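Local coordinates for reticulocyte binding protein (Streptococcus agalactiae COH1, PDB 3FAW) that probably hydrolyses the alpha-1,6-glycosidic branch linkages of pullulan and related alpha-glucans, as a secreted pullulanase anchored to the streptococcal cell wall, at residues Trp675-Asp680 and Pro685-Thr690; Asp580-Ser585 and Glu595-Arg600; Lys588-Ala593 and Thr626-Asn631. One frame throughout, in Å; residues are numbered along the deposited sequence.

Contact 1 of 3, residues Trp675-Asp680 and Pro685-Thr690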
ATOM      1  N   TRP A 675      19.575 -14.612   3.933  1.00 12.02           N
ATOM      2  CA  TRP A 675      19.210 -16.022   3.747  1.00 12.69           C
ATOM      3  C   TRP A 675      19.945 -16.974   4.687  1.00 12.68           C
ATOM      4  O   TRP A 675      19.370 -17.976   5.134  1.00 12.47           O
ATOM      5  CB  TRP A 675      19.395 -16.442   2.285  1.00 14.01           C
ATOM      6  CG  TRP A 675      18.271 -15.965   1.452  1.00 14.25           C
ATOM      7  CD1 TRP A 675      18.253 -14.860   0.658  1.00 15.09           C
ATOM      8  CD2 TRP A 675      16.968 -16.544   1.369  1.00 17.48           C
ATOM      9  NE1 TRP A 675      17.025 -14.724   0.069  1.00 12.40           N
ATOM     10  CE2 TRP A 675      16.214 -15.746   0.487  1.00 15.58           C
ATOM     11  CE3 TRP A 675      16.365 -17.669   1.949  1.00 17.78           C
ATOM     12  CZ2 TRP A 675      14.886 -16.033   0.170  1.00 15.34           C
ATOM     13  CZ3 TRP A 675      15.046 -17.953   1.634  1.00 16.00           C
ATOM     14  CH2 TRP A 675      14.321 -17.136   0.753  1.00 15.66           C
ATOM     15  N   ALA A 676      21.201 -16.658   4.989  1.00 11.25           N
ATOM     16  CA  ALA A 676      21.976 -17.428   5.964  1.00 11.70           C
ATOM     17  C   ALA A 676      21.309 -17.381   7.337  1.00 12.20           C
ATOM     18  O   ALA A 676      21.098 -18.417   7.972  1.00 12.99           O
ATOM     19  CB  ALA A 676      23.400 -16.898   6.046  1.00 11.31           C
ATOM     20  N   ALA A 677      20.978 -16.173   7.786  1.00 12.01           N
ATOM     21  CA  ALA A 677      20.294 -15.977   9.064  1.00 11.81           C
ATOM     22  C   ALA A 677      18.946 -16.700   9.103  1.00 11.37           C
ATOM     23  O   ALA A 677      18.532 -17.191  10.152  1.00 11.65           O
ATOM     24  CB  ALA A 677      20.101 -14.477   9.341  1.00 11.39           C
ATOM     25  N   ALA A 678      18.271 -16.759   7.956  1.00 11.93           N
ATOM     26  CA  ALA A 678      16.975 -17.414   7.837  1.00 10.41           C
ATOM     27  C   ALA A 678      17.054 -18.943   7.734  1.00 11.36           C
ATOM     28  O   ALA A 678      16.167 -19.629   8.230  1.00 13.07           O
ATOM     29  CB  ALA A 678      16.214 -16.851   6.637  1.00 10.34           C
ATOM     30  N   THR A 679      18.090 -19.482   7.092  1.00 11.98           N
ATOM     31  CA  THR A 679      18.110 -20.917   6.749  1.00 13.21           C
ATOM     32  C   THR A 679      19.346 -21.723   7.165  1.00 15.28           C
ATOM     33  O   THR A 679      19.292 -22.954   7.166  1.00 14.87           O
ATOM     34  CB  THR A 679      17.945 -21.117   5.232  1.00 12.94           C
ATOM     35  OG1 THR A 679      19.016 -20.455   4.549  1.00 11.07           O
ATOM     36  CG2 THR A 679      16.614 -20.565   4.756  1.00 13.16           C
ATOM     37  N   ASP A 680      20.453 -21.056   7.489  1.00 17.40           N
ATOM     38  CA  ASP A 680      21.686 -21.756   7.853  1.00 18.63           C
ATOM     39  C   ASP A 680      21.684 -22.102   9.342  1.00 19.18           C
ATOM     40  O   ASP A 680      22.040 -21.274  10.189  1.00 18.90           O
ATOM     41  CB  ASP A 680      22.918 -20.923   7.478  1.00 19.16           C
ATOM     42  CG  ASP A 680      24.187 -21.757   7.410  1.00 20.90           C
ATOM     43  OD1 ASP A 680      24.376 -22.635   8.277  1.00 23.02           O
ATOM     44  OD2 ASP A 680      24.998 -21.534   6.488  1.00 24.72           O
ATOM     45  N   PRO A 685      22.230 -20.359  14.642  1.00 16.36           N
ATOM     46  CA  PRO A 685      21.273 -21.196  15.369  1.00 15.62           C
ATOM     47  C   PRO A 685      20.120 -20.438  16.052  1.00 15.05           C
ATOM     48  O   PRO A 685      19.029 -20.998  16.186  1.00 14.75           O
ATOM     49  CB  PRO A 685      22.149 -21.904  16.411  1.00 16.83           C
ATOM     50  CG  PRO A 685      23.299 -21.002  16.613  1.00 16.69           C
ATOM     51  CD  PRO A 685      23.559 -20.369  15.282  1.00 17.04           C
ATOM     52  N   ILE A 686      20.349 -19.193  16.471  1.00 13.22           N
ATOM     53  CA  ILE A 686      19.311 -18.403  17.152  1.00 13.33           C
ATOM     54  C   ILE A 686      18.196 -17.930  16.195  1.00 13.12           C
ATOM     55  O   ILE A 686      17.008 -18.077  16.494  1.00 12.86           O
ATOM     56  CB  ILE A 686      19.921 -17.186  17.891  1.00 12.90           C
ATOM     57  CG1 ILE A 686      20.872 -17.663  18.994  1.00 14.13           C
ATOM     58  CG2 ILE A 686      18.827 -16.306  18.490  1.00  8.85           C
ATOM     59  CD1 ILE A 686      21.629 -16.548  19.693  1.00 16.40           C
ATOM     60  N   SER A 687      18.585 -17.368  15.055  1.00 11.93           N
ATOM     61  CA  SER A 687      17.626 -16.875  14.064  1.00 12.49           C
ATOM     62  C   SER A 687      16.881 -18.008  13.352  1.00 13.05           C
ATOM     63  O   SER A 687      15.711 -17.856  13.003  1.00 13.27           O
ATOM     64  CB  SER A 687      18.325 -15.973  13.039  1.00 12.23           C
ATOM     65  OG  SER A 687      19.313 -16.684  12.318  1.00 11.39           O
ATOM     66  N   THR A 688      17.556 -19.136  13.140  1.00 14.04           N
ATOM     67  CA  THR A 688      16.919 -20.310  12.536  1.00 13.31           C
ATOM     68  C   THR A 688      15.941 -20.985  13.510  1.00 13.85           C
ATOM     69  O   THR A 688      14.906 -21.508  13.092  1.00 11.56           O
ATOM     70  CB  THR A 688      17.956 -21.334  11.995  1.00 12.08           C
ATOM     71  OG1 THR A 688      18.883 -21.710  13.025  1.00 10.44           O
ATOM     72  CG2 THR A 688      18.723 -20.737  10.817  1.00 12.08           C
ATOM     73  N   LYS A 689      16.261 -20.965  14.803  1.00 14.63           N
ATOM     74  CA  LYS A 689      15.317 -21.429  15.828  1.00 15.93           C
ATOM     75  C   LYS A 689      14.067 -20.552  15.849  1.00 15.69           C
ATOM     76  O   LYS A 689      12.949 -21.053  15.974  1.00 16.00           O
ATOM     77  CB  LYS A 689      15.966 -21.437  17.214  1.00 16.33           C
ATOM     78  CG  LYS A 689      15.044 -21.937  18.334  1.00 17.17           C
ATOM     79  CD  LYS A 689      15.817 -22.175  19.626  1.00 15.68           C
ATOM     80  CE  LYS A 689      14.900 -22.615  20.750  1.00 16.45           C
ATOM     81  NZ  LYS A 689      15.623 -22.740  22.044  1.00 17.37           N
ATOM     82  N   THR A 690      14.271 -19.243  15.727  1.00 15.83           N
ATOM     83  CA  THR A 690      13.177 -18.281  15.685  1.00 14.21           C
ATOM     84  C   THR A 690      12.292 -18.471  14.446  1.00 14.48           C
ATOM     85  O   THR A 690      11.070 -18.364  14.540  1.00 13.78           O
ATOM     86  CB  THR A 690      13.713 -16.834  15.739  1.00 13.71           C
ATOM     87  OG1 THR A 690      14.327 -16.603  17.014  1.00 10.82           O
ATOM     88  CG2 THR A 690      12.596 -15.819  15.531  1.00 11.85           C
TER
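S687 and T688, on the first turn of helix 685-703, make nearly all of the contact with A677 in the short helix 675-679 and D680 just after it. The axes of the two short segments approach to 7.4 Å, with 63° between their N-to-C directions, so the second helix sets off sharply turned from the first.

The polar link is a single hydrogen bond, S687 OG donating to A677 O. At 2.4 Å from S687 OG to A677 O it is very short, and that exact length is doubtful. The bond places the S687 hydroxyl against the carbonyl of a helical residue, and the A677 methyl lies alongside, its CB 3.8 Å from S687 OG.

The van der Waals share falls mostly to one methyl, T688 CG2. T688 turns its OG1 back to H684 O just before the helix, and this bond, with chi1 at 55°, leaves CG2 beside the backbone N and facing the other segment. There T688 CG2 rests among backbone carbonyls, 3.4 Å from D680 O and 3.6 Å from A677 O, with A678 O slightly farther off.

Bonds inside each helix hold the two sides in shape. T679 OG1 donates to W675 O over 2.6 Å, from 40° above the carbonyl plane, while T679 N reaches the same oxygen from its other face. I686 O is likewise shared by T690 N and T690 OG1. D680 is the first residue to leave helical geometry, and its OD1 accepts from K683 N, bracing the loop.

Such a tight helix-loop-helix corner, following the eighth strand of a closed alpha-amylase-type (beta/alpha)8 barrel, leads the chain into the long helix 685-703 on the barrel's outside.

Contact 2 of 3, residues Asp580-Ser585 and Glu595-Arg600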
ATOM      1  N   ASP A 580      15.055  -4.918  15.719  1.00 11.91           N
ATOM      2  CA  ASP A 580      15.741  -3.665  16.025  1.00 11.55           C
ATOM      3  C   ASP A 580      14.986  -2.798  17.034  1.00 10.90           C
ATOM      4  O   ASP A 580      15.605  -2.141  17.872  1.00 12.51           O
ATOM      5  CB  ASP A 580      16.004  -2.867  14.741  1.00 10.92           C
ATOM      6  CG  ASP A 580      17.005  -3.549  13.808  1.00  8.76           C
ATOM      7  OD1 ASP A 580      17.683  -4.517  14.207  1.00  8.32           O
ATOM      8  OD2 ASP A 580      17.123  -3.095  12.657  1.00 10.92           O
ATOM      9  N   VAL A 581      13.658  -2.792  16.952  1.00 11.78           N
ATOM     10  CA  VAL A 581      12.831  -2.013  17.883  1.00 11.41           C
ATOM     11  C   VAL A 581      12.816  -2.651  19.279  1.00 10.97           C
ATOM     12  O   VAL A 581      12.771  -1.951  20.286  1.00 10.47           O
ATOM     13  CB  VAL A 581      11.387  -1.821  17.350  1.00 10.82           C
ATOM     14  CG1 VAL A 581      10.573  -3.117  17.468  1.00 12.62           C
ATOM     15  CG2 VAL A 581      10.700  -0.679  18.078  1.00 10.48           C
ATOM     16  N   ILE A 582      12.869  -3.980  19.334  1.00 12.22           N
ATOM     17  CA  ILE A 582      13.019  -4.690  20.607  1.00 11.01           C
ATOM     18  C   ILE A 582      14.344  -4.325  21.282  1.00 11.04           C
ATOM     19  O   ILE A 582      14.362  -3.996  22.465  1.00 10.30           O
ATOM     20  CB  ILE A 582      12.912  -6.223  20.428  1.00 11.92           C
ATOM     21  CG1 ILE A 582      11.452  -6.624  20.204  1.00 10.82           C
ATOM     22  CG2 ILE A 582      13.473  -6.955  21.650  1.00  9.33           C
ATOM     23  CD1 ILE A 582      11.265  -8.058  19.734  1.00 10.08           C
ATOM     24  N   ALA A 583      15.439  -4.369  20.523  1.00 11.42           N
ATOM     25  CA  ALA A 583      16.771  -4.036  21.041  1.00 12.02           C
ATOM     26  C   ALA A 583      16.853  -2.581  21.504  1.00 13.24           C
ATOM     27  O   ALA A 583      17.491  -2.277  22.521  1.00 11.97           O
ATOM     28  CB  ALA A 583      17.838  -4.313  19.985  1.00 12.12           C
ATOM     29  N   LYS A 584      16.210  -1.692  20.749  1.00 14.25           N
ATOM     30  CA  LYS A 584      16.115  -0.278  21.115  1.00 15.70           C
ATOM     31  C   LYS A 584      15.272  -0.082  22.370  1.00 16.35           C
ATOM     32  O   LYS A 584      15.654   0.673  23.266  1.00 15.39           O
ATOM     33  CB  LYS A 584      15.519   0.540  19.959  1.00 16.14           C
ATOM     34  CG  LYS A 584      15.132   1.978  20.318  1.00 17.81           C
ATOM     35  CD  LYS A 584      16.328   2.812  20.753  1.00 19.23           C
ATOM     36  CE  LYS A 584      15.917   4.238  21.105  1.00 19.42           C
ATOM     37  NZ  LYS A 584      17.086   5.076  21.494  1.00 19.53           N
ATOM     38  N   SER A 585      14.133  -0.770  22.430  1.00 16.86           N
ATOM     39  CA  SER A 585      13.175  -0.592  23.528  1.00 16.56           C
ATOM     40  C   SER A 585      13.728  -1.028  24.886  1.00 15.89           C
ATOM     41  O   SER A 585      13.505  -0.354  25.892  1.00 14.68           O
ATOM     42  CB  SER A 585      11.870  -1.326  23.221  1.00 16.42           C
ATOM     43  OG  SER A 585      11.221  -0.742  22.100  1.00 19.31           O
ATOM     44  N   GLU A 595      20.113 -13.477  22.209  1.00 16.20           N
ATOM     45  CA  GLU A 595      19.220 -14.531  22.689  1.00 16.33           C
ATOM     46  C   GLU A 595      17.966 -13.963  23.374  1.00 15.31           C
ATOM     47  O   GLU A 595      16.853 -14.427  23.122  1.00 14.12           O
ATOM     48  CB  GLU A 595      19.997 -15.451  23.641  1.00 17.63           C
ATOM     49  CG  GLU A 595      19.211 -16.614  24.236  1.00 22.38           C
ATOM     50  CD  GLU A 595      18.847 -17.679  23.223  1.00 24.48           C
ATOM     51  OE1 GLU A 595      19.284 -17.588  22.057  1.00 30.01           O
ATOM     52  OE2 GLU A 595      18.117 -18.617  23.605  1.00 28.46           O
ATOM     53  N   ASP A 596      18.154 -12.958  24.223  1.00 14.48           N
ATOM     54  CA  ASP A 596      17.037 -12.326  24.914  1.00 16.12           C
ATOM     55  C   ASP A 596      16.112 -11.624  23.924  1.00 14.80           C
ATOM     56  O   ASP A 596      14.890 -11.756  23.997  1.00 13.55           O
ATOM     57  CB  ASP A 596      17.545 -11.329  25.957  1.00 20.00           C
ATOM     58  CG  ASP A 596      16.432 -10.768  26.819  1.00 20.00           C
ATOM     59  OD1 ASP A 596      15.737 -11.563  27.486  1.00 20.00           O
ATOM     60  OD2 ASP A 596      16.251  -9.532  26.831  1.00 20.00           O
ATOM     61  N   ILE A 597      16.707 -10.879  22.998  1.00 14.21           N
ATOM     62  CA  ILE A 597      15.953 -10.156  21.977  1.00 14.44           C
ATOM     63  C   ILE A 597      15.042 -11.112  21.198  1.00 13.58           C
ATOM     64  O   ILE A 597      13.872 -10.804  20.981  1.00 14.24           O
ATOM     65  CB  ILE A 597      16.894  -9.374  21.018  1.00 14.35           C
ATOM     66  CG1 ILE A 597      17.575  -8.217  21.765  1.00 14.23           C
ATOM     67  CG2 ILE A 597      16.114  -8.825  19.825  1.00 15.22           C
ATOM     68  CD1 ILE A 597      18.742  -7.593  21.015  1.00 15.16           C
ATOM     69  N   HIS A 598      15.571 -12.270  20.801  1.00 12.69           N
ATOM     70  CA  HIS A 598      14.785 -13.264  20.057  1.00 12.90           C
ATOM     71  C   HIS A 598      13.718 -13.950  20.918  1.00 12.42           C
ATOM     72  O   HIS A 598      12.651 -14.294  20.418  1.00 10.76           O
ATOM     73  CB  HIS A 598      15.692 -14.307  19.397  1.00 12.59           C
ATOM     74  CG  HIS A 598      16.354 -13.820  18.146  1.00 15.25           C
ATOM     75  ND1 HIS A 598      17.379 -12.899  18.159  1.00 15.95           N
ATOM     76  CD2 HIS A 598      16.134 -14.117  16.843  1.00 14.80           C
ATOM     77  CE1 HIS A 598      17.763 -12.651  16.921  1.00 13.69           C
ATOM     78  NE2 HIS A 598      17.024 -13.378  16.102  1.00 14.10           N
ATOM     79  N   ARG A 599      14.002 -14.147  22.203  1.00 13.04           N
ATOM     80  CA  ARG A 599      12.995 -14.674  23.126  1.00 13.57           C
ATOM     81  C   ARG A 599      11.780 -13.745  23.165  1.00 12.12           C
ATOM     82  O   ARG A 599      10.643 -14.204  23.099  1.00 11.54           O
ATOM     83  CB  ARG A 599      13.584 -14.879  24.529  1.00 13.25           C
ATOM     84  CG  ARG A 599      14.413 -16.147  24.648  1.00 14.30           C
ATOM     85  CD  ARG A 599      15.039 -16.306  26.022  1.00 17.37           C
ATOM     86  NE  ARG A 599      15.990 -17.416  26.037  1.00 21.43           N
ATOM     87  CZ  ARG A 599      16.727 -17.780  27.086  1.00 24.88           C
ATOM     88  NH1 ARG A 599      16.640 -17.124  28.241  0.10 24.96           N
ATOM     89  NH2 ARG A 599      17.559 -18.809  26.978  1.00 26.46           N
ATOM     90  N   ARG A 600      12.038 -12.441  23.234  1.00 10.55           N
ATOM     91  CA  ARG A 600      10.986 -11.422  23.183  1.00 10.37           C
ATOM     92  C   ARG A 600      10.309 -11.334  21.812  1.00 11.48           C
ATOM     93  O   ARG A 600       9.098 -11.143  21.727  1.00 12.47           O
ATOM     94  CB  ARG A 600      11.555 -10.055  23.574  1.00 10.35           C
ATOM     95  CG  ARG A 600      12.019  -9.989  25.021  1.00 10.51           C
ATOM     96  CD  ARG A 600      12.753  -8.694  25.315  1.00  9.61           C
ATOM     97  NE  ARG A 600      13.193  -8.615  26.707  1.00  6.26           N
ATOM     98  CZ  ARG A 600      12.417  -8.281  27.742  1.00  7.93           C
ATOM     99  NH1 ARG A 600      11.136  -8.003  27.569  1.00  9.81           N
ATOM    100  NH2 ARG A 600      12.928  -8.233  28.967  1.00 10.04           N
TER
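Within the helical layer of a beta-alpha-beta crossover, the one joining parallel barrel strands 566-568 and 614-618, I582 and A583 of helix 578-586 pack on I597 and R600 of helix 590-609. The axes of the short segments come within 9.5 Å at a crossing angle of 115°, and A583 and I597 have the nearest CA atoms. The isoleucines run past one another in opposite directions. Their CG2 methyls meet at 3.7 Å, from I582 CG2 to I597 CG2. In I597 the other branch, CG1, stands beside the backbone N (chi1 -68°) and carries CD1 to 3.6 Å from A583 CB.

Since no hydrogen bond spans the two segments, this layer of the (beta/alpha)8 barrel is joined here by apolar contact, and all four touching residues are buried. I582 CD1 reaches on to the R600 backbone, 4.0 Å from R600 C. R600 adds aliphatic carbon, its CD 4.1 Å from I582 CG2, before the extended chain leads the guanidinium away. There R600 NE bonds D596 OD2 at 3.2 Å as part of a salt bridge, the oxygen lying in the guanidinium plane, while R600 NH1 donates to I537 O.

Contact 3 of 3, residues Lys588-Ala593 and Thr626-Asn631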
ATOM      1  N   LYS A 588      19.571  -2.733  24.657  1.00 18.75           N
ATOM      2  CA  LYS A 588      20.617  -3.749  24.763  1.00 18.35           C
ATOM      3  C   LYS A 588      21.334  -3.977  23.424  1.00 18.13           C
ATOM      4  O   LYS A 588      20.741  -3.838  22.353  1.00 13.69           O
ATOM      5  CB  LYS A 588      20.027  -5.056  25.293  1.00 18.93           C
ATOM      6  CG  LYS A 588      19.588  -4.967  26.751  1.00 19.61           C
ATOM      7  CD  LYS A 588      19.153  -6.322  27.291  1.00 21.35           C
ATOM      8  CE  LYS A 588      18.864  -6.251  28.780  1.00 23.84           C
ATOM      9  NZ  LYS A 588      18.526  -7.585  29.350  1.00 25.58           N
ATOM     10  N   ASP A 589      22.621  -4.308  23.509  1.00 18.04           N
ATOM     11  CA  ASP A 589      23.448  -4.573  22.334  1.00 18.93           C
ATOM     12  C   ASP A 589      23.201  -6.008  21.873  1.00 19.71           C
ATOM     13  O   ASP A 589      23.397  -6.939  22.655  1.00 19.67           O
ATOM     14  CB  ASP A 589      24.932  -4.378  22.677  1.00 18.29           C
ATOM     15  CG  ASP A 589      25.831  -4.325  21.443  1.00 18.29           C
ATOM     16  OD1 ASP A 589      25.404  -4.736  20.346  1.00 18.98           O
ATOM     17  OD2 ASP A 589      26.985  -3.864  21.571  1.00 21.64           O
ATOM     18  N   PRO A 590      22.751  -6.194  20.613  1.00 20.93           N
ATOM     19  CA  PRO A 590      22.614  -7.539  20.035  1.00 22.84           C
ATOM     20  C   PRO A 590      23.888  -8.401  20.055  1.00 24.47           C
ATOM     21  O   PRO A 590      23.794  -9.622  19.952  1.00 26.62           O
ATOM     22  CB  PRO A 590      22.191  -7.260  18.588  1.00 23.27           C
ATOM     23  CG  PRO A 590      21.565  -5.919  18.621  1.00 21.41           C
ATOM     24  CD  PRO A 590      22.303  -5.151  19.667  1.00 20.83           C
ATOM     25  N   LYS A 591      25.058  -7.777  20.174  1.00 26.05           N
ATOM     26  CA  LYS A 591      26.323  -8.516  20.295  1.00 27.02           C
ATOM     27  C   LYS A 591      26.374  -9.398  21.550  1.00 26.12           C
ATOM     28  O   LYS A 591      27.008 -10.454  21.540  1.00 26.32           O
ATOM     29  CB  LYS A 591      27.515  -7.552  20.294  1.00 27.10           C
ATOM     30  CG  LYS A 591      28.874  -8.242  20.164  1.00 27.88           C
ATOM     31  CD  LYS A 591      30.025  -7.245  20.106  1.00 29.40           C
ATOM     32  CE  LYS A 591      30.123  -6.545  18.753  0.10 29.26           C
ATOM     33  NZ  LYS A 591      30.463  -7.487  17.650  0.10 29.40           N
ATOM     34  N   VAL A 592      25.717  -8.955  22.623  1.00 25.14           N
ATOM     35  CA  VAL A 592      25.654  -9.718  23.876  1.00 23.92           C
ATOM     36  C   VAL A 592      24.244 -10.185  24.265  1.00 22.60           C
ATOM     37  O   VAL A 592      24.103 -11.069  25.111  1.00 21.92           O
ATOM     38  CB  VAL A 592      26.226  -8.902  25.061  1.00 24.81           C
ATOM     39  CG1 VAL A 592      27.659  -8.487  24.779  1.00 24.55           C
ATOM     40  CG2 VAL A 592      25.353  -7.685  25.355  1.00 25.75           C
ATOM     41  N   ALA A 593      23.209  -9.599  23.660  1.00 21.16           N
ATOM     42  CA  ALA A 593      21.825  -9.872  24.061  1.00 20.49           C
ATOM     43  C   ALA A 593      20.953 -10.438  22.927  1.00 19.37           C
ATOM     44  O   ALA A 593      19.726 -10.329  22.977  1.00 17.47           O
ATOM     45  CB  ALA A 593      21.193  -8.605  24.628  1.00 20.23           C
ATOM     46  N   THR A 626      17.302  -7.448  10.528  1.00 11.76           N
ATOM     47  CA  THR A 626      17.885  -6.217  11.063  1.00 11.99           C
ATOM     48  C   THR A 626      18.285  -5.251   9.950  1.00 13.23           C
ATOM     49  O   THR A 626      18.610  -5.671   8.829  1.00 12.21           O
ATOM     50  CB  THR A 626      19.136  -6.513  11.935  1.00 12.98           C
ATOM     51  OG1 THR A 626      19.574  -5.307  12.577  1.00 10.34           O
ATOM     52  CG2 THR A 626      20.266  -7.073  11.085  1.00 10.30           C
ATOM     53  N   LYS A 627      18.270  -3.961  10.282  1.00 14.12           N
ATOM     54  CA  LYS A 627      18.710  -2.900   9.376  1.00 16.07           C
ATOM     55  C   LYS A 627      19.793  -2.040  10.036  1.00 16.87           C
ATOM     56  O   LYS A 627      19.756  -0.809   9.963  1.00 16.89           O
ATOM     57  CB  LYS A 627      17.518  -2.035   8.946  1.00 16.38           C
ATOM     58  CG  LYS A 627      16.470  -2.798   8.149  1.00 17.08           C
ATOM     59  CD  LYS A 627      15.316  -1.911   7.692  1.00 14.52           C
ATOM     60  CE  LYS A 627      14.301  -2.724   6.892  1.00 15.23           C
ATOM     61  NZ  LYS A 627      13.054  -1.977   6.560  1.00 10.83           N
ATOM     62  N   ARG A 628      20.762  -2.705  10.667  1.00 19.11           N
ATOM     63  CA  ARG A 628      21.863  -2.029  11.349  1.00 19.64           C
ATOM     64  C   ARG A 628      22.817  -1.412  10.326  1.00 19.30           C
ATOM     65  O   ARG A 628      23.139  -2.037   9.317  1.00 19.15           O
ATOM     66  CB  ARG A 628      22.633  -3.006  12.252  1.00 20.64           C
ATOM     67  CG  ARG A 628      23.518  -2.313  13.302  1.00 21.84           C
ATOM     68  CD  ARG A 628      24.705  -3.165  13.732  1.00 25.59           C
ATOM     69  NE  ARG A 628      24.348  -4.250  14.650  1.00 27.27           N
ATOM     70  CZ  ARG A 628      24.823  -4.418  15.887  1.00 27.29           C
ATOM     71  NH1 ARG A 628      25.698  -3.574  16.424  1.00 27.95           N
ATOM     72  NH2 ARG A 628      24.413  -5.457  16.604  1.00 27.36           N
ATOM     73  N   LEU A 629      23.262  -0.187  10.599  1.00 18.49           N
ATOM     74  CA  LEU A 629      24.149   0.547   9.701  1.00 18.30           C
ATOM     75  C   LEU A 629      25.608   0.163   9.971  1.00 19.01           C
ATOM     76  O   LEU A 629      26.291   0.796  10.782  1.00 18.58           O
ATOM     77  CB  LEU A 629      23.937   2.057   9.874  1.00 18.80           C
ATOM     78  CG  LEU A 629      24.582   3.009   8.861  1.00 17.05           C
ATOM     79  CD1 LEU A 629      23.957   2.857   7.479  1.00 14.89           C
ATOM     80  CD2 LEU A 629      24.462   4.444   9.348  1.00 16.63           C
ATOM     81  N   LEU A 630      26.069  -0.883   9.285  1.00 19.33           N
ATOM     82  CA  LEU A 630      27.451  -1.364   9.395  1.00 19.01           C
ATOM     83  C   LEU A 630      28.401  -0.566   8.497  1.00 19.05           C
ATOM     84  O   LEU A 630      29.110  -1.134   7.659  1.00 19.45           O
ATOM     85  CB  LEU A 630      27.530  -2.854   9.038  1.00 19.33           C
ATOM     86  CG  LEU A 630      26.725  -3.821   9.909  1.00 19.39           C
ATOM     87  CD1 LEU A 630      26.793  -5.231   9.335  1.00 20.52           C
ATOM     88  CD2 LEU A 630      27.230  -3.807  11.341  1.00 21.03           C
ATOM     89  N   ASN A 631      28.411   0.751   8.690  1.00 18.62           N
ATOM     90  CA  ASN A 631      29.280   1.658   7.949  1.00 18.41           C
ATOM     91  C   ASN A 631      30.415   2.118   8.865  1.00 18.89           C
ATOM     92  O   ASN A 631      30.144   2.608   9.963  1.00 18.47           O
ATOM     93  CB  ASN A 631      28.471   2.863   7.466  1.00 17.69           C
ATOM     94  CG  ASN A 631      29.240   3.745   6.496  1.00 18.54           C
ATOM     95  OD1 ASN A 631      30.272   4.319   6.843  1.00 18.44           O
ATOM     96  ND2 ASN A 631      28.726   3.871   5.277  1.00 12.54           N
TER
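R628 reaches across to P590 and D589, and its side chain accounts for everything that touches from segment 626-631. At its root, CB points toward segment 588-593. CG lies anti to the backbone N, which sends the chain outward, and after CD the chain bends at chi3 (-76°), swinging the guanidinium round to meet the start of helix 590-609.

The tip makes the contacts. NH2 comes against the proline ring, with R628 NH2 3.5 Å from both P590 CB and P590 CG, and a little farther from P590 CD. NH2 also faces D589, but R628 NH2 to D589 OD1 measures 3.9 Å, a long salt bridge and not a hydrogen bond. The acid lies at the guanidinium edge, near its plane, with the carboxylate turned 47° from it. R628 NH1, 4.1 Å from D589 OD1, donates to Y656 O, which would steady the rotation of the group. The R628 side chain also packs on V653 and F659.

D589 OD1 has a second task. D589 OD1 accepts from K591 N at 3.1 Å, a nearly straight bond (171°) reaching it from above the carboxylate plane, while D589 OD2 takes K654 N. The carboxylate is thus fixed by two backbone amides, and the positive R628 beside it would probably stabilise its charge. D589 O receives V592 N and A593 N, in a first turn that is only weakly helical.

An aspartate at the N-cap, bonded by its side chain to the amide two residues on in an Asx turn and followed by proline, is a classic helix start. Here it opens helix 590-609 against the loop that follows the last barrel strand.

In the fold
Along the chain, segment 580-585 opens contact 2, and segment 588-593 opens contact 3 before 595-600 closes contact 2; 626-631 then closes contact 3. The two therefore cross, and both use helix 590-609, one near its start and the other farther along. Their centres lie about 10 Å apart, and they also join directly: D580 takes T626 OG1 and K627 N, tying helix 578-586 to the loop beyond strand 614-618. Contact 1 follows in series, closing a short loop between helices 675-679 and 685-703. It meets contact 2 where I686 and T690 pack on H598, bringing helix 685-703 against helix 590-609 on the barrel's exterior.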